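Local coordinates for hypothetical protein (Staphylococcus aureus subsp. aureus Mu50, PDB 4PEO), which is a cysteine protease of the Prp family that trims the N-terminal extension from ribosomal protein bL27 and is essential for growth, at residues B[12-17]-B[78-83]. Numbering follows the deposited sequence.
Sequences GKVTDV and EAQLIL
Where helix 77-96 packs on the start of strand 14-20, the carboxamide of Gln80 reaches from the helix to the strand and pairs with the backbone of Val14. OE1 of Gln80 accepts the Val14 N-H over 2.8 Å. Gln80 NE2 donates to Val14 O at 3.0 Å, and both bonds are nearly straight at the hydrogen. The side-chain amide thus uses its acceptor and its donor on the N-H and C=O of a single residue, a two-point grip that fixes how the amide is rotated. Val14 O lies almost exactly in the amide plane, and NE2 approaches this carbonyl bent and somewhat tilted from its plane. The bend at chi2 (-65°) turns the end of Gln80 toward the strand, although the CB itself is not directed at the strand.

Gln80 OE1 also takes a hydrogen bond of 2.6 Å from a water, which donates in turn to Gly12 O and so ties the turn before the strand to the helix. The side chains of Lys13 and Gln80 cross at about a right angle, Lys13 CB lying 3.8 Å from Gln80 OE1.

This is the helix-on-sheet layer of an alpha/beta fold in which helices 36-51 and 77-96 lie over one face of a mixed sheet. One turn along from Gln80, Leu83 adds the apolar part: Leu83 CD1 lies 4.1 Å from Val14 CB and equally near Val14 CG1. Leu87 of the same helix also packs on Val14, and Leu83 touches Ile48 of helix 36-51. Val14 O is shared with the hydroxyl of Ser71, giving this buried carbonyl two hydrogen-bond partners. A classic beta bulge follows, in which Thr15 and Asp16 are both set against Thr7 of strand 2-8.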
ATOM      1  N   GLY B  12       9.893 -14.201 -11.792  1.00 32.96           N
ATOM      2  CA  GLY B  12       9.080 -12.991 -11.704  1.00 31.28           C
ATOM      3  C   GLY B  12       8.578 -12.653 -10.312  1.00 34.68           C
ATOM      4  O   GLY B  12       7.656 -11.840 -10.158  1.00 34.04           O
ATOM      5  N   LYS B  13       9.223 -13.240  -9.282  1.00 30.20           N
ATOM      6  CA  LYS B  13       8.839 -13.007  -7.891  1.00 27.65           C
ATOM      7  C   LYS B  13       9.712 -11.929  -7.263  1.00 29.17           C
ATOM      8  O   LYS B  13      10.914 -11.910  -7.495  1.00 29.02           O
ATOM      9  CB  LYS B  13       8.927 -14.307  -7.070  1.00 30.22           C
ATOM     10  CG  LYS B  13       8.144 -15.497  -7.666  1.00 33.77           C
ATOM     11  CD  LYS B  13       6.667 -15.174  -7.959  1.00 34.79           C
ATOM     12  CE  LYS B  13       5.973 -16.307  -8.679  1.00 47.69           C
ATOM     13  NZ  LYS B  13       5.506 -17.336  -7.723  1.00 52.57           N
ATOM     14  N   VAL B  14       9.104 -11.050  -6.456  1.00 24.50           N
ATOM     15  CA  VAL B  14       9.847  -9.992  -5.751  1.00 22.87           C
ATOM     16  C   VAL B  14      10.529 -10.695  -4.570  1.00 26.46           C
ATOM     17  O   VAL B  14       9.842 -11.193  -3.673  1.00 24.37           O
ATOM     18  CB  VAL B  14       8.915  -8.842  -5.271  1.00 26.19           C
ATOM     19  CG1 VAL B  14       9.698  -7.822  -4.432  1.00 26.09           C
ATOM     20  CG2 VAL B  14       8.227  -8.144  -6.451  1.00 26.03           C
ATOM     21  N   THR B  15      11.865 -10.755  -4.581  1.00 22.51           N
ATOM     22  CA  THR B  15      12.621 -11.434  -3.514  1.00 22.74           C
ATOM     23  C   THR B  15      13.152 -10.467  -2.486  1.00 26.25           C
ATOM     24  O   THR B  15      13.348 -10.860  -1.337  1.00 27.59           O
ATOM     25  CB  THR B  15      13.752 -12.301  -4.093  1.00 27.17           C
ATOM     26  OG1 THR B  15      14.721 -11.456  -4.733  1.00 26.92           O
ATOM     27  CG2 THR B  15      13.225 -13.370  -5.087  1.00 24.58           C
ATOM     28  N   ASP B  16      13.493  -9.242  -2.912  1.00 21.73           N
ATOM     29  CA  ASP B  16      14.078  -8.275  -1.995  1.00 21.26           C
ATOM     30  C   ASP B  16      13.657  -6.881  -2.337  1.00 23.68           C
ATOM     31  O   ASP B  16      13.566  -6.525  -3.515  1.00 23.65           O
ATOM     32  CB  ASP B  16      15.623  -8.323  -2.115  1.00 22.52           C
ATOM     33  CG  ASP B  16      16.246  -9.655  -1.771  1.00 26.25           C
ATOM     34  OD1 ASP B  16      16.236 -10.552  -2.636  1.00 25.38           O
ATOM     35  OD2 ASP B  16      16.788  -9.787  -0.651  1.00 27.29           O
ATOM     36  N   VAL B  17      13.489  -6.056  -1.318  1.00 21.13           N
ATOM     37  CA  VAL B  17      13.241  -4.634  -1.491  1.00 20.41           C
ATOM     38  C   VAL B  17      14.082  -3.995  -0.398  1.00 24.28           C
ATOM     39  O   VAL B  17      13.952  -4.402   0.763  1.00 24.39           O
ATOM     40  CB  VAL B  17      11.740  -4.254  -1.351  1.00 24.57           C
ATOM     41  CG1 VAL B  17      11.556  -2.735  -1.371  1.00 25.29           C
ATOM     42  CG2 VAL B  17      10.898  -4.889  -2.462  1.00 24.42           C
ATOM     43  N   GLU B  78      -0.517 -14.017  -2.312  1.00 28.70           N
ATOM     44  CA  GLU B  78      -1.056 -12.861  -1.582  1.00 26.68           C
ATOM     45  C   GLU B  78       0.071 -11.898  -1.186  1.00 26.63           C
ATOM     46  O   GLU B  78      -0.043 -10.697  -1.443  1.00 23.40           O
ATOM     47  CB  GLU B  78      -1.823 -13.313  -0.340  1.00 28.71           C
ATOM     48  CG  GLU B  78      -3.184 -13.926  -0.617  1.00 39.81           C
ATOM     49  CD  GLU B  78      -3.974 -14.186   0.652  1.00 64.88           C
ATOM     50  OE1 GLU B  78      -3.377 -14.652   1.652  1.00 57.64           O
ATOM     51  OE2 GLU B  78      -5.196 -13.916   0.645  1.00 62.68           O
ATOM     52  N   ALA B  79       1.175 -12.420  -0.602  1.00 23.84           N
ATOM     53  CA  ALA B  79       2.326 -11.581  -0.225  1.00 22.51           C
ATOM     54  C   ALA B  79       2.918 -10.949  -1.499  1.00 24.35           C
ATOM     55  O   ALA B  79       3.256  -9.770  -1.485  1.00 22.81           O
ATOM     56  CB  ALA B  79       3.384 -12.425   0.486  1.00 24.17           C
ATOM     57  N   GLN B  80       2.989 -11.718  -2.610  1.00 22.17           N
ATOM     58  CA  GLN B  80       3.509 -11.187  -3.878  1.00 22.54           C
ATOM     59  C   GLN B  80       2.630 -10.045  -4.407  1.00 24.70           C
ATOM     60  O   GLN B  80       3.162  -9.015  -4.840  1.00 23.29           O
ATOM     61  CB  GLN B  80       3.670 -12.292  -4.918  1.00 24.72           C
ATOM     62  CG  GLN B  80       4.905 -13.179  -4.640  1.00 24.93           C
ATOM     63  CD  GLN B  80       6.201 -12.400  -4.782  1.00 24.04           C
ATOM     64  OE1 GLN B  80       6.439 -11.757  -5.801  1.00 27.18           O
ATOM     65  NE2 GLN B  80       7.081 -12.450  -3.784  1.00 23.29           N
ATOM     66  N   LEU B  81       1.300 -10.197  -4.308  1.00 22.74           N
ATOM     67  CA  LEU B  81       0.384  -9.126  -4.729  1.00 22.39           C
ATOM     68  C   LEU B  81       0.606  -7.871  -3.873  1.00 24.88           C
ATOM     69  O   LEU B  81       0.611  -6.760  -4.404  1.00 23.62           O
ATOM     70  CB  LEU B  81      -1.082  -9.573  -4.638  1.00 23.54           C
ATOM     71  CG  LEU B  81      -2.115  -8.555  -5.107  1.00 26.74           C
ATOM     72  CD1 LEU B  81      -1.913  -8.184  -6.580  1.00 28.68           C
ATOM     73  CD2 LEU B  81      -3.521  -9.062  -4.875  1.00 29.93           C
ATOM     74  N   ILE B  82       0.796  -8.039  -2.557  1.00 21.67           N
ATOM     75  CA  ILE B  82       1.056  -6.899  -1.666  1.00 21.36           C
ATOM     76  C   ILE B  82       2.364  -6.202  -2.054  1.00 22.92           C
ATOM     77  O   ILE B  82       2.423  -4.971  -2.107  1.00 21.73           O
ATOM     78  CB  ILE B  82       1.011  -7.334  -0.178  1.00 24.00           C
ATOM     79  CG1 ILE B  82      -0.434  -7.792   0.191  1.00 24.91           C
ATOM     80  CG2 ILE B  82       1.461  -6.166   0.734  1.00 23.85           C
ATOM     81  CD1 ILE B  82      -0.545  -8.468   1.583  1.00 30.05           C
ATOM     82  N   LEU B  83       3.407  -6.986  -2.370  1.00 22.54           N
ATOM     83  CA  LEU B  83       4.687  -6.404  -2.789  1.00 21.36           C
ATOM     84  C   LEU B  83       4.550  -5.660  -4.120  1.00 24.15           C
ATOM     85  O   LEU B  83       5.090  -4.560  -4.258  1.00 22.78           O
ATOM     86  CB  LEU B  83       5.773  -7.489  -2.856  1.00 20.94           C
ATOM     87  CG  LEU B  83       6.250  -7.999  -1.485  1.00 22.46           C
ATOM     88  CD1 LEU B  83       7.069  -9.285  -1.651  1.00 22.01           C
ATOM     89  CD2 LEU B  83       7.067  -6.916  -0.749  1.00 22.84           C
TER
HETATM   90  O   HOH W   1       5.469 -11.217  -8.125  1.00 38.70           O